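Local coordinates for protein alanine dehydrogenase/pyridine nucleotide transhydrogenase (Mycobacterium smegmatis str. MC2 155, PDB 3P2Y) that probably takes part in hydride transfer between NAD(H) and NADP(H), coupled to proton translocation across the membrane, at residues I25-E30 against V55-A60; V38-K43 against V87-N92; R170-L175 against K204-K209; S296-L301 against V323-P328. One frame throughout, in Å; residues are numbered along the deposited sequence. Where two conformers were deposited one is given.

Interaction 1: residues I25-E30 against V55-A60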
loop_
_atom_site.group_PDB
_atom_site.type_symbol
_atom_site.label_atom_id
_atom_site.label_comp_id
_atom_site.label_asym_id
_atom_site.label_seq_id
_atom_site.Cartn_x
_atom_site.Cartn_y
_atom_site.Cartn_z
ATOM N N ILE A 25 -4.636 -34.486 13.067
ATOM C CA ILE A 25 -4.019 -33.569 12.114
ATOM C C ILE A 25 -3.235 -32.515 12.917
ATOM O O ILE A 25 -3.781 -31.908 13.810
ATOM C CB ILE A 25 -5.107 -32.871 11.260
ATOM C CG1 ILE A 25 -6.160 -33.886 10.781
ATOM C CG2 ILE A 25 -4.468 -32.078 10.102
ATOM C CD1 ILE A 25 -5.624 -34.917 9.791
ATOM N N GLY A 26 -1.956 -32.316 12.602
ATOM C CA GLY A 26 -1.094 -31.371 13.362
ATOM C C GLY A 26 -0.754 -30.149 12.522
ATOM O O GLY A 26 -0.455 -30.279 11.340
ATOM N N VAL A 27 -0.859 -28.962 13.128
ATOM C CA VAL A 27 -0.573 -27.709 12.441
ATOM C C VAL A 27 0.553 -27.009 13.203
ATOM O O VAL A 27 0.324 -26.511 14.303
ATOM C CB VAL A 27 -1.815 -26.760 12.440
ATOM C CG1 VAL A 27 -1.475 -25.465 11.662
ATOM C CG2 VAL A 27 -3.012 -27.431 11.780
ATOM N N PRO A 28 1.769 -26.942 12.633
ATOM C CA PRO A 28 2.860 -26.233 13.304
ATOM C C PRO A 28 2.880 -24.712 13.059
ATOM O O PRO A 28 2.272 -24.200 12.093
ATOM C CB PRO A 28 4.134 -26.849 12.698
ATOM C CG PRO A 28 3.713 -27.438 11.399
ATOM C CD PRO A 28 2.198 -27.605 11.393
ATOM N N ARG A 29 3.565 -24.006 13.955
ATOM C CA ARG A 29 3.952 -22.622 13.711
ATOM C C ARG A 29 5.037 -22.611 12.639
ATOM O O ARG A 29 5.963 -23.431 12.668
ATOM C CB ARG A 29 4.491 -21.999 15.001
ATOM C CG ARG A 29 4.904 -20.562 14.803
ATOM C CD ARG A 29 5.465 -19.990 16.101
ATOM N NE ARG A 29 6.200 -18.747 15.833
ATOM C CZ ARG A 29 7.504 -18.674 15.486
ATOM N NH1 ARG A 29 8.069 -17.482 15.275
ATOM N NH2 ARG A 29 8.262 -19.767 15.355
ATOM N N GLU A 30 4.889 -21.723 11.646
ATOM C CA GLU A 30 5.927 -21.558 10.631
ATOM C C GLU A 30 7.160 -20.882 11.216
ATOM O O GLU A 30 7.035 -19.818 11.803
ATOM C CB GLU A 30 5.367 -20.738 9.464
ATOM C CG GLU A 30 4.290 -21.538 8.714
ATOM C CD GLU A 30 4.850 -22.792 8.051
ATOM O OE1 GLU A 30 5.893 -22.698 7.372
ATOM O OE2 GLU A 30 4.259 -23.869 8.222
ATOM N N VAL A 55 -7.602 -32.193 15.881
ATOM C CA VAL A 55 -6.635 -31.240 15.327
ATOM C C VAL A 55 -5.833 -30.746 16.523
ATOM O O VAL A 55 -6.425 -30.364 17.555
ATOM C CB VAL A 55 -7.321 -30.056 14.619
ATOM C CG1 VAL A 55 -6.271 -29.125 13.978
ATOM C CG2 VAL A 55 -8.277 -30.575 13.513
ATOM N N VAL A 56 -4.512 -30.790 16.381
ATOM C CA VAL A 56 -3.590 -30.196 17.356
ATOM C C VAL A 56 -2.846 -29.054 16.678
ATOM O O VAL A 56 -2.245 -29.239 15.612
ATOM C CB VAL A 56 -2.632 -31.230 17.997
ATOM C CG1 VAL A 56 -1.843 -32.010 16.936
ATOM C CG2 VAL A 56 -1.688 -30.534 18.993
ATOM N N VAL A 57 -2.893 -27.885 17.298
ATOM C CA VAL A 57 -2.261 -26.676 16.735
ATOM C C VAL A 57 -1.170 -26.239 17.691
ATOM O O VAL A 57 -1.386 -26.175 18.901
ATOM C CB VAL A 57 -3.283 -25.548 16.555
ATOM C CG1 VAL A 57 -2.642 -24.307 15.913
ATOM C CG2 VAL A 57 -4.458 -26.062 15.660
ATOM N N GLU A 58 0.016 -25.966 17.154
ATOM C CA GLU A 58 1.117 -25.509 18.018
ATOM C C GLU A 58 0.740 -24.140 18.577
ATOM O O GLU A 58 0.116 -23.322 17.888
ATOM C CB GLU A 58 2.405 -25.392 17.203
ATOM C CG GLU A 58 3.640 -25.061 18.062
ATOM C CD GLU A 58 4.949 -25.210 17.324
ATOM O OE1 GLU A 58 4.949 -25.371 16.090
ATOM O OE2 GLU A 58 6.001 -25.201 18.010
ATOM N N SER A 59 1.097 -23.898 19.839
ATOM C CA SER A 59 0.860 -22.561 20.396
ATOM C C SER A 59 1.467 -21.459 19.516
ATOM O O SER A 59 2.604 -21.576 19.023
ATOM C CB SER A 59 1.382 -22.466 21.838
ATOM O OG SER A 59 1.013 -21.187 22.400
ATOM N N ALA A 60 0.700 -20.379 19.355
ATOM C CA ALA A 60 1.064 -19.201 18.526
ATOM C C ALA A 60 1.260 -19.503 17.030
ATOM O O ALA A 60 1.816 -18.672 16.286
ATOM C CB ALA A 60 2.298 -18.443 19.107
HETATM O O HOH W 1 7.209 -24.632 14.680
#
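In the carboxylate of E58, OE1 takes two bonds: R29 N donates to E58 OE1 at 2.9 Å, arriving from the anti side and 32° out of the carboxylate plane. A water gives the second bond to that oxygen and another to R29 O, so the backbone of R29 is held to the acid through both its N-H and its carbonyl. E58 gets there by extending, CG anti to its own backbone N (chi1 -174°), which also brings E58 OE1 to 3.6 Å from R29 CB. The guanidinium of R29 turns an edge toward the carbonyl oxygen of A60, which lies near its plane, and R29 CD passes 3.9 Å from A60 O; its charged end does not touch the E58 carboxylate. Upstream the two chains run as parallel strands in register, I25 with V55, G26 with V56 and V27 with V57. V56 N bonds to I25 O at 2.9 Å, V27 N to V56 O, and E58 N to V27 O. V27 and V55 share one face, with V27 CG2 4.3 Å from V55 CG1; on the reverse face V56 CG1 lies 3.7 Å from G26 CA, where glycine offers no side chain. Helix 42-50 connects the two strands in the chain, making a beta-alpha-beta unit, and V55 packs on V45 and L48 of that helix. Strand 24-27 is flanked on its other edge by strand 87-89, where V27 meets V89, while strand 54-57 continues outward to strand 78-79 through backbone bonds to T78.

Interaction 2: residues V38-K43 against V87-N92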
loop_
_atom_site.group_PDB
_atom_site.type_symbol
_atom_site.label_atom_id
_atom_site.label_comp_id
_atom_site.label_asym_id
_atom_site.label_seq_id
_atom_site.Cartn_x
_atom_site.Cartn_y
_atom_site.Cartn_z
ATOM N N VAL A 38 -0.169 -19.562 8.240
ATOM C CA VAL A 38 -0.358 -20.797 9.029
ATOM C C VAL A 38 -1.185 -21.750 8.160
ATOM O O VAL A 38 -2.047 -21.315 7.411
ATOM C CB VAL A 38 -1.103 -20.459 10.387
ATOM C CG1 VAL A 38 -2.482 -19.819 10.141
ATOM C CG2 VAL A 38 -1.235 -21.726 11.269
ATOM N N ALA A 39 -0.911 -23.061 8.218
ATOM C CA ALA A 39 -1.488 -23.966 7.197
ATOM C C ALA A 39 -2.995 -24.150 7.323
ATOM O O ALA A 39 -3.649 -24.342 6.318
ATOM C CB ALA A 39 -0.789 -25.339 7.192
ATOM N N LEU A 40 -3.530 -24.108 8.547
ATOM C CA LEU A 40 -4.982 -24.097 8.720
ATOM C C LEU A 40 -5.380 -22.888 9.550
ATOM O O LEU A 40 -4.690 -22.544 10.513
ATOM C CB LEU A 40 -5.471 -25.371 9.437
ATOM C CG LEU A 40 -5.193 -26.725 8.776
ATOM C CD1 LEU A 40 -5.818 -27.820 9.653
ATOM C CD2 LEU A 40 -5.768 -26.774 7.317
ATOM N N VAL A 41 -6.495 -22.248 9.163
ATOM C CA VAL A 41 -7.070 -21.152 9.931
ATOM C C VAL A 41 -8.218 -21.704 10.766
ATOM O O VAL A 41 -8.774 -22.761 10.433
ATOM C CB VAL A 41 -7.620 -20.004 8.998
ATOM C CG1 VAL A 41 -6.450 -19.356 8.219
ATOM C CG2 VAL A 41 -8.699 -20.523 8.045
ATOM N N PRO A 42 -8.608 -20.986 11.826
ATOM C CA PRO A 42 -9.656 -21.503 12.714
ATOM C C PRO A 42 -10.955 -21.928 12.014
ATOM O O PRO A 42 -11.519 -22.964 12.367
ATOM C CB PRO A 42 -9.886 -20.331 13.689
ATOM C CG PRO A 42 -8.468 -19.729 13.810
ATOM C CD PRO A 42 -8.069 -19.703 12.324
ATOM N N LYS A 43 -11.418 -21.178 11.008
ATOM C CA LYS A 43 -12.667 -21.554 10.301
ATOM C C LYS A 43 -12.587 -22.922 9.638
ATOM O O LYS A 43 -13.596 -23.638 9.569
ATOM C CB LYS A 43 -13.062 -20.525 9.210
ATOM C CG LYS A 43 -13.537 -19.186 9.732
ATOM C CD LYS A 43 -13.710 -18.232 8.524
ATOM C CE LYS A 43 -13.971 -16.799 8.985
ATOM N NZ LYS A 43 -14.480 -15.995 7.846
ATOM N N VAL A 87 -1.137 -36.773 10.361
ATOM C CA VAL A 87 -0.978 -35.940 9.171
ATOM C C VAL A 87 -0.519 -34.587 9.658
ATOM O O VAL A 87 -1.201 -33.978 10.485
ATOM C CB VAL A 87 -2.314 -35.716 8.413
ATOM C CG1 VAL A 87 -2.095 -34.839 7.162
ATOM C CG2 VAL A 87 -2.988 -37.066 8.004
ATOM N N VAL A 88 0.636 -34.133 9.189
ATOM C CA VAL A 88 1.116 -32.781 9.551
ATOM C C VAL A 88 0.920 -31.927 8.317
ATOM O O VAL A 88 1.339 -32.312 7.214
ATOM C CB VAL A 88 2.608 -32.805 9.948
ATOM C CG1 VAL A 88 3.172 -31.372 10.158
ATOM C CG2 VAL A 88 2.797 -33.673 11.225
ATOM N N VAL A 89 0.258 -30.775 8.486
ATOM C CA VAL A 89 0.027 -29.864 7.370
ATOM C C VAL A 89 0.740 -28.566 7.683
ATOM O O VAL A 89 0.590 -28.038 8.776
ATOM C CB VAL A 89 -1.489 -29.605 7.082
ATOM C CG1 VAL A 89 -2.185 -30.921 6.673
ATOM C CG2 VAL A 89 -2.218 -28.960 8.270
ATOM N N LYS A 90 1.564 -28.095 6.762
ATOM C CA LYS A 90 2.316 -26.855 7.051
ATOM C C LYS A 90 2.446 -26.063 5.770
ATOM O O LYS A 90 2.005 -26.527 4.727
ATOM C CB LYS A 90 3.695 -27.187 7.671
ATOM C CG LYS A 90 4.785 -27.658 6.677
ATOM C CD LYS A 90 6.105 -28.076 7.440
ATOM C CE LYS A 90 6.644 -26.951 8.378
ATOM N NZ LYS A 90 6.717 -25.552 7.737
ATOM N N VAL A 91 3.056 -24.882 5.842
ATOM C CA VAL A 91 3.214 -24.031 4.670
ATOM C C VAL A 91 4.576 -24.282 4.012
ATOM O O VAL A 91 4.632 -24.865 2.927
ATOM C CB VAL A 91 3.060 -22.521 5.031
ATOM C CG1 VAL A 91 3.148 -21.622 3.725
ATOM C CG2 VAL A 91 1.737 -22.272 5.740
ATOM N N ASN A 92 5.661 -23.813 4.638
ATOM C CA ASN A 92 6.999 -23.912 4.024
ATOM C C ASN A 92 7.670 -25.271 4.212
ATOM O O ASN A 92 7.273 -26.035 5.092
ATOM C CB ASN A 92 7.922 -22.819 4.586
ATOM C CG ASN A 92 7.425 -21.429 4.247
ATOM O OD1 ASN A 92 7.312 -20.537 5.111
ATOM N ND2 ASN A 92 7.128 -21.234 2.991
#
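Van der Waals packing carries this contact, and A39 is at its centre. Its methyl points toward the backbone of the other segment, A39 CB lying 3.4 Å from V89 O and only 3.5 Å from K90 CA, tighter than ordinary carbon-carbon contact. V91 comes in beside it: V91 CG2 rests against the peptide joining V38 to A39, 3.7 Å from A39 N and 3.8 Å from V38 C. At the other end L40 and V89 meet at about a right angle, L40 CG 3.8 Å from V89 CG2. That methyl reaches L40 because it stands in the slot between the backbone N and carbonyl carbon of V89, with CG1 anti to the carbonyl carbon (chi1 -63°). The place is the C-terminal end of a parallel alpha/beta sheet: V38-L40 follow strand 24-27 and lead to V41 at the N-cap of helix 42-50, while V89-V91 leave the neighbouring strand 87-89. Both segments are covered by helix 336-354, with L40 on A344 and T348 and V89 on V347. Polar bonds fix each segment separately. K90 turns its CB away from A39 and curls its end back, so that K90 NZ donates to N92 O at 2.7 Å, tilted 34° from the carbonyl plane. The carboxylate of E30 clasps the loop after the strand, in a salt bridge with the same ammonium and accepting from V91 N and N92 N. Y343 bonds to K90 O, and S340 to V38 N.

Interaction 3: residues R170-L175 against K204-K209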
loop_
_atom_site.group_PDB
_atom_site.type_symbol
_atom_site.label_atom_id
_atom_site.label_comp_id
_atom_site.label_asym_id
_atom_site.label_seq_id
_atom_site.Cartn_x
_atom_site.Cartn_y
_atom_site.Cartn_z
ATOM N N ARG A 170 3.384 9.372 -7.398
ATOM C CA ARG A 170 2.209 9.952 -8.076
ATOM C C ARG A 170 0.962 9.124 -7.750
ATOM O O ARG A 170 1.084 7.940 -7.396
ATOM C CB ARG A 170 2.436 9.894 -9.594
ATOM C CG ARG A 170 3.485 10.941 -10.083
ATOM C CD ARG A 170 3.680 10.923 -11.591
ATOM N NE ARG A 170 4.169 9.626 -12.130
ATOM C CZ ARG A 170 5.442 9.238 -12.140
ATOM N NH1 ARG A 170 6.402 9.965 -11.538
ATOM N NH2 ARG A 170 5.772 8.089 -12.710
ATOM N N PHE A 171 -0.209 9.757 -7.895
ATOM C CA PHE A 171 -1.493 9.055 -7.807
ATOM C C PHE A 171 -1.576 7.968 -8.843
ATOM O O PHE A 171 -1.021 8.120 -9.939
ATOM C CB PHE A 171 -2.626 10.029 -8.148
ATOM C CG PHE A 171 -3.041 10.926 -7.008
ATOM C CD1 PHE A 171 -3.720 10.412 -5.886
ATOM C CD2 PHE A 171 -2.795 12.308 -7.082
ATOM C CE1 PHE A 171 -4.151 11.277 -4.837
ATOM C CE2 PHE A 171 -3.215 13.187 -6.035
ATOM C CZ PHE A 171 -3.864 12.674 -4.901
ATOM N N VAL A 172 -2.345 6.924 -8.545
ATOM C CA VAL A 172 -2.745 5.987 -9.596
ATOM C C VAL A 172 -3.986 6.505 -10.365
ATOM O O VAL A 172 -3.943 6.558 -11.600
ATOM C CB VAL A 172 -2.959 4.553 -9.043
ATOM C CG1 VAL A 172 -3.702 3.673 -10.104
ATOM C CG2 VAL A 172 -1.605 3.914 -8.685
ATOM N N PRO A 173 -5.076 6.870 -9.657
ATOM C CA PRO A 173 -6.275 7.297 -10.408
ATOM C C PRO A 173 -6.135 8.697 -10.993
ATOM O O PRO A 173 -5.421 9.524 -10.425
ATOM C CB PRO A 173 -7.380 7.329 -9.340
ATOM C CG PRO A 173 -6.631 7.509 -8.022
ATOM C CD PRO A 173 -5.335 6.772 -8.207
ATOM N N MET A 174 -6.818 8.936 -12.113
ATOM C CA MET A 174 -6.995 10.293 -12.613
ATOM C C MET A 174 -7.799 11.069 -11.564
ATOM O O MET A 174 -8.814 10.574 -11.062
ATOM C CB MET A 174 -7.770 10.253 -13.943
ATOM C CG MET A 174 -7.853 11.594 -14.641
ATOM S SD MET A 174 -9.073 11.403 -15.944
ATOM C CE MET A 174 -10.563 11.635 -14.957
ATOM N N LEU A 175 -7.360 12.270 -11.226
ATOM C CA LEU A 175 -8.146 13.102 -10.320
ATOM C C LEU A 175 -8.237 14.530 -10.835
ATOM O O LEU A 175 -7.285 15.074 -11.397
ATOM C CB LEU A 175 -7.609 13.052 -8.887
ATOM C CG LEU A 175 -7.528 11.706 -8.121
ATOM C CD1 LEU A 175 -6.822 11.956 -6.828
ATOM C CD2 LEU A 175 -8.901 11.084 -7.828
ATOM N N LYS A 204 -6.342 -1.864 -12.373
ATOM C CA LYS A 204 -7.532 -1.288 -13.015
ATOM C C LYS A 204 -8.542 -0.729 -11.992
ATOM O O LYS A 204 -9.054 0.400 -12.174
ATOM C CB LYS A 204 -8.226 -2.310 -13.936
ATOM C CG LYS A 204 -9.385 -1.710 -14.770
ATOM C CD LYS A 204 -8.815 -0.603 -15.690
ATOM C CE LYS A 204 -9.644 -0.271 -16.932
ATOM N NZ LYS A 204 -8.873 0.837 -17.585
ATOM N N ARG A 205 -8.808 -1.500 -10.932
ATOM C CA ARG A 205 -9.702 -1.085 -9.830
ATOM C C ARG A 205 -9.274 0.263 -9.286
ATOM O O ARG A 205 -10.138 1.169 -9.086
ATOM C CB ARG A 205 -9.655 -2.084 -8.646
ATOM C CG ARG A 205 -10.306 -3.428 -8.907
ATOM C CD ARG A 205 -10.304 -4.271 -7.629
ATOM N NE ARG A 205 -10.564 -5.668 -7.946
ATOM C CZ ARG A 205 -11.774 -6.204 -7.971
ATOM N NH1 ARG A 205 -12.843 -5.462 -7.651
ATOM N NH2 ARG A 205 -11.914 -7.487 -8.295
ATOM N N LEU A 206 -7.963 0.393 -9.078
ATOM C CA LEU A 206 -7.370 1.594 -8.498
ATOM C C LEU A 206 -7.357 2.803 -9.441
ATOM O O LEU A 206 -7.090 3.931 -8.995
ATOM C CB LEU A 206 -5.963 1.309 -8.052
ATOM C CG LEU A 206 -5.353 2.070 -6.915
ATOM C CD1 LEU A 206 -6.407 2.467 -5.847
ATOM C CD2 LEU A 206 -4.346 1.098 -6.332
ATOM N N GLY A 207 -7.667 2.565 -10.707
ATOM C CA GLY A 207 -7.827 3.637 -11.696
ATOM C C GLY A 207 -6.724 3.702 -12.747
ATOM O O GLY A 207 -6.747 4.616 -13.590
ATOM N N ALA A 208 -5.781 2.753 -12.749
ATOM C CA ALA A 208 -4.694 2.762 -13.780
ATOM C C ALA A 208 -5.187 2.403 -15.179
ATOM O O ALA A 208 -6.177 1.662 -15.346
ATOM C CB ALA A 208 -3.562 1.821 -13.396
ATOM N N LYS A 209 -4.522 2.976 -16.183
ATOM C CA LYS A 209 -4.602 2.449 -17.554
ATOM C C LYS A 209 -3.689 1.222 -17.578
ATOM O O LYS A 209 -2.523 1.314 -17.187
ATOM C CB LYS A 209 -4.094 3.518 -18.524
HETATM O O HOH W 2 -8.315 6.765 -13.427
#
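One water joins M174 to G207: it donates to G207 O at 2.7 Å and accepts from M174 N at 2.9 Å, bridging the two backbones beside the packing of V172 and P173 on the end of helix 194-206. The carbonyl oxygen of L206 faces the proline ring, P173 CB and CD each 3.4 Å from L206 O, with V172 CG1 beside them; it is a buried oxygen with no polar partner in the model. The helix ends in a Schellman motif at G207, whose positive phi (110°), a glycine conformation, and bond from G207 N to K204 O turn the chain toward strand 209-213 of the Rossmann-like domain. P173 CA comes to 4.2 Å from G207 CA, the close approach of a residue without a side chain. V172 points into this turn. With its CG1 anti to the backbone N (chi1 167°), the methyl touches both residues flanking G207: V172 CG1 is 3.5 Å from A208 N, 3.8 Å from A208 CB and 3.9 Å from L206 CB. A165 of helix 148-167 touches both V172 and L206. The second subunit also packs on this loop: its Y158 bonds to V172 N, packs on P173 and meets the F171 ring edge-to-face.

Interaction 4: residues S296-L301 against V323-P328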
loop_
_atom_site.group_PDB
_atom_site.type_symbol
_atom_site.label_atom_id
_atom_site.label_comp_id
_atom_site.label_asym_id
_atom_site.label_seq_id
_atom_site.Cartn_x
_atom_site.Cartn_y
_atom_site.Cartn_z
ATOM N N SER A 296 8.728 6.528 -11.228
ATOM C CA SER A 296 8.125 5.264 -11.698
ATOM C C SER A 296 8.618 4.116 -10.825
ATOM O O SER A 296 9.621 4.262 -10.107
ATOM C CB SER A 296 8.463 5.011 -13.170
ATOM O OG SER A 296 8.027 6.103 -13.981
ATOM N N VAL A 297 7.893 3.003 -10.807
ATOM C CA VAL A 297 8.272 1.882 -9.935
ATOM C C VAL A 297 8.250 0.584 -10.734
ATOM O O VAL A 297 7.322 0.351 -11.510
ATOM C CB VAL A 297 7.250 1.706 -8.754
ATOM C CG1 VAL A 297 7.653 0.549 -7.826
ATOM C CG2 VAL A 297 7.120 3.001 -7.906
ATOM N N VAL A 298 9.259 -0.262 -10.512
ATOM C CA VAL A 298 9.271 -1.623 -11.013
ATOM C C VAL A 298 9.098 -2.536 -9.807
ATOM O O VAL A 298 9.917 -2.493 -8.869
ATOM C CB VAL A 298 10.633 -1.987 -11.706
ATOM C CG1 VAL A 298 10.688 -3.503 -12.121
ATOM C CG2 VAL A 298 10.874 -1.085 -12.935
ATOM N N VAL A 299 8.048 -3.355 -9.831
ATOM C CA VAL A 299 7.801 -4.326 -8.743
ATOM C C VAL A 299 8.123 -5.700 -9.345
ATOM O O VAL A 299 7.390 -6.223 -10.189
ATOM C CB VAL A 299 6.347 -4.299 -8.250
ATOM C CG1 VAL A 299 6.185 -5.270 -7.023
ATOM C CG2 VAL A 299 5.900 -2.850 -7.868
ATOM N N ASP A 300 9.261 -6.254 -8.940
ATOM C CA ASP A 300 9.782 -7.511 -9.489
ATOM C C ASP A 300 9.456 -8.616 -8.498
ATOM O O ASP A 300 9.963 -8.620 -7.362
ATOM C CB ASP A 300 11.309 -7.323 -9.679
ATOM C CG ASP A 300 12.004 -8.502 -10.361
ATOM O OD1 ASP A 300 11.446 -9.615 -10.469
ATOM O OD2 ASP A 300 13.190 -8.303 -10.730
ATOM N N LEU A 301 8.575 -9.540 -8.889
ATOM C CA LEU A 301 8.168 -10.620 -7.986
ATOM C C LEU A 301 9.080 -11.833 -8.045
ATOM O O LEU A 301 8.879 -12.788 -7.302
ATOM C CB LEU A 301 6.739 -11.101 -8.268
ATOM C CG LEU A 301 5.628 -10.033 -8.200
ATOM C CD1 LEU A 301 4.249 -10.714 -8.186
ATOM C CD2 LEU A 301 5.821 -9.166 -6.975
ATOM N N VAL A 323 14.343 5.927 -10.502
ATOM C CA VAL A 323 13.323 4.853 -10.701
ATOM C C VAL A 323 13.406 3.858 -9.556
ATOM O O VAL A 323 14.492 3.340 -9.230
ATOM C CB VAL A 323 13.504 4.135 -12.075
ATOM C CG1 VAL A 323 12.485 3.001 -12.244
ATOM C CG2 VAL A 323 13.365 5.134 -13.240
ATOM N N THR A 324 12.263 3.577 -8.922
ATOM C CA THR A 324 12.275 2.720 -7.728
ATOM C C THR A 324 12.165 1.268 -8.201
ATOM O O THR A 324 11.291 0.939 -9.001
ATOM C CB THR A 324 11.102 3.064 -6.776
ATOM O OG1 THR A 324 11.225 4.420 -6.323
ATOM C CG2 THR A 324 11.047 2.115 -5.544
ATOM N N ILE A 325 13.074 0.405 -7.745
ATOM C CA ILE A 325 13.046 -1.018 -8.084
ATOM C C ILE A 325 12.862 -1.805 -6.794
ATOM O O ILE A 325 13.731 -1.750 -5.914
ATOM C CB ILE A 325 14.368 -1.444 -8.760
ATOM C CG1 ILE A 325 14.805 -0.370 -9.776
ATOM C CG2 ILE A 325 14.221 -2.831 -9.393
ATOM C CD1 ILE A 325 13.891 -0.291 -10.993
ATOM N N THR A 326 11.752 -2.536 -6.665
ATOM C CA THR A 326 11.481 -3.226 -5.399
ATOM C C THR A 326 11.310 -4.716 -5.632
ATOM O O THR A 326 10.766 -5.110 -6.665
ATOM C CB THR A 326 10.274 -2.614 -4.664
ATOM O OG1 THR A 326 10.152 -3.194 -3.352
ATOM C CG2 THR A 326 8.937 -2.818 -5.478
ATOM N N SER A 327 11.768 -5.528 -4.680
ATOM C CA SER A 327 11.773 -6.974 -4.869
ATOM C C SER A 327 11.247 -7.695 -3.630
ATOM O O SER A 327 12.030 -8.296 -2.849
ATOM C CB SER A 327 13.203 -7.457 -5.252
ATOM O OG SER A 327 13.257 -8.868 -5.345
ATOM N N PRO A 328 9.922 -7.688 -3.441
ATOM C CA PRO A 328 9.351 -8.416 -2.299
ATOM C C PRO A 328 9.506 -9.903 -2.465
ATOM O O PRO A 328 9.291 -10.412 -3.561
ATOM C CB PRO A 328 7.858 -8.070 -2.349
ATOM C CG PRO A 328 7.596 -7.677 -3.791
ATOM C CD PRO A 328 8.901 -7.001 -4.262
HETATM O O HOH W 3 10.962 -10.326 -5.738
HETATM O O HOH W 4 7.519 -12.168 -4.681
#
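V299 meets segment 323-328 with every atom of its side chain: V299 CB lies 4.1 Å from T326 CG2, its CG2 branch comes to 3.9 Å from the same methyl, and its CG1 branch also touches it and reaches P328 CD at 4.2 Å. The valine and threonine stand side by side, pointing the same way. T326 CG2 sits between its own backbone N and carbonyl carbon, with OG1 anti to the N (chi1 -172°), which brings the methyl to 3.5 Å from V298 O as well, while T326 OG1 turns off to T317. On the opposite face V298 lies alongside I325. The strands are parallel, and four backbone bonds zip them: T324 N to S296 O, V298 N to T324 O, T326 N to V298 O at 2.9 Å and D300 N to T326 O. Past the strand ends L301 CD2 packs on P328 CG at 3.9 Å, and a water spans the gap, donating to D300 O at 2.6 Å and to P328 O and accepting from S327 OG. D300's carboxylate is held by T312 and by backbone N-H groups of A302, N308 and C309. Strand 297-300 is bordered on its other edge by strand 268-271, strand 323-326 by antiparallel strand 317-320, and L163 and L167 of helix 148-167 cover T326.

Overall arrangement
From the N terminus, interaction 1 closes the loop from strand 24-27 through helix 42-50 to strand 54-57. Interaction 2 opens within that loop and closes after it, so the two cross along the chain. They touch where G26 bonds to V87 and V27 packs on L40; interaction 1 pairs two parallel strands and interaction 2 packs the lead-in to helix 42-50 on a third. In series, interaction 3 closes the chain from the loop after helix 148-167 through strand 186-190 to the end of helix 194-206, and interaction 4 from strand 297-300 through strand 317-320 to strand 323-326. R170 bonds to S296 between them. The two pairs lie on opposite sides of the chain's centre.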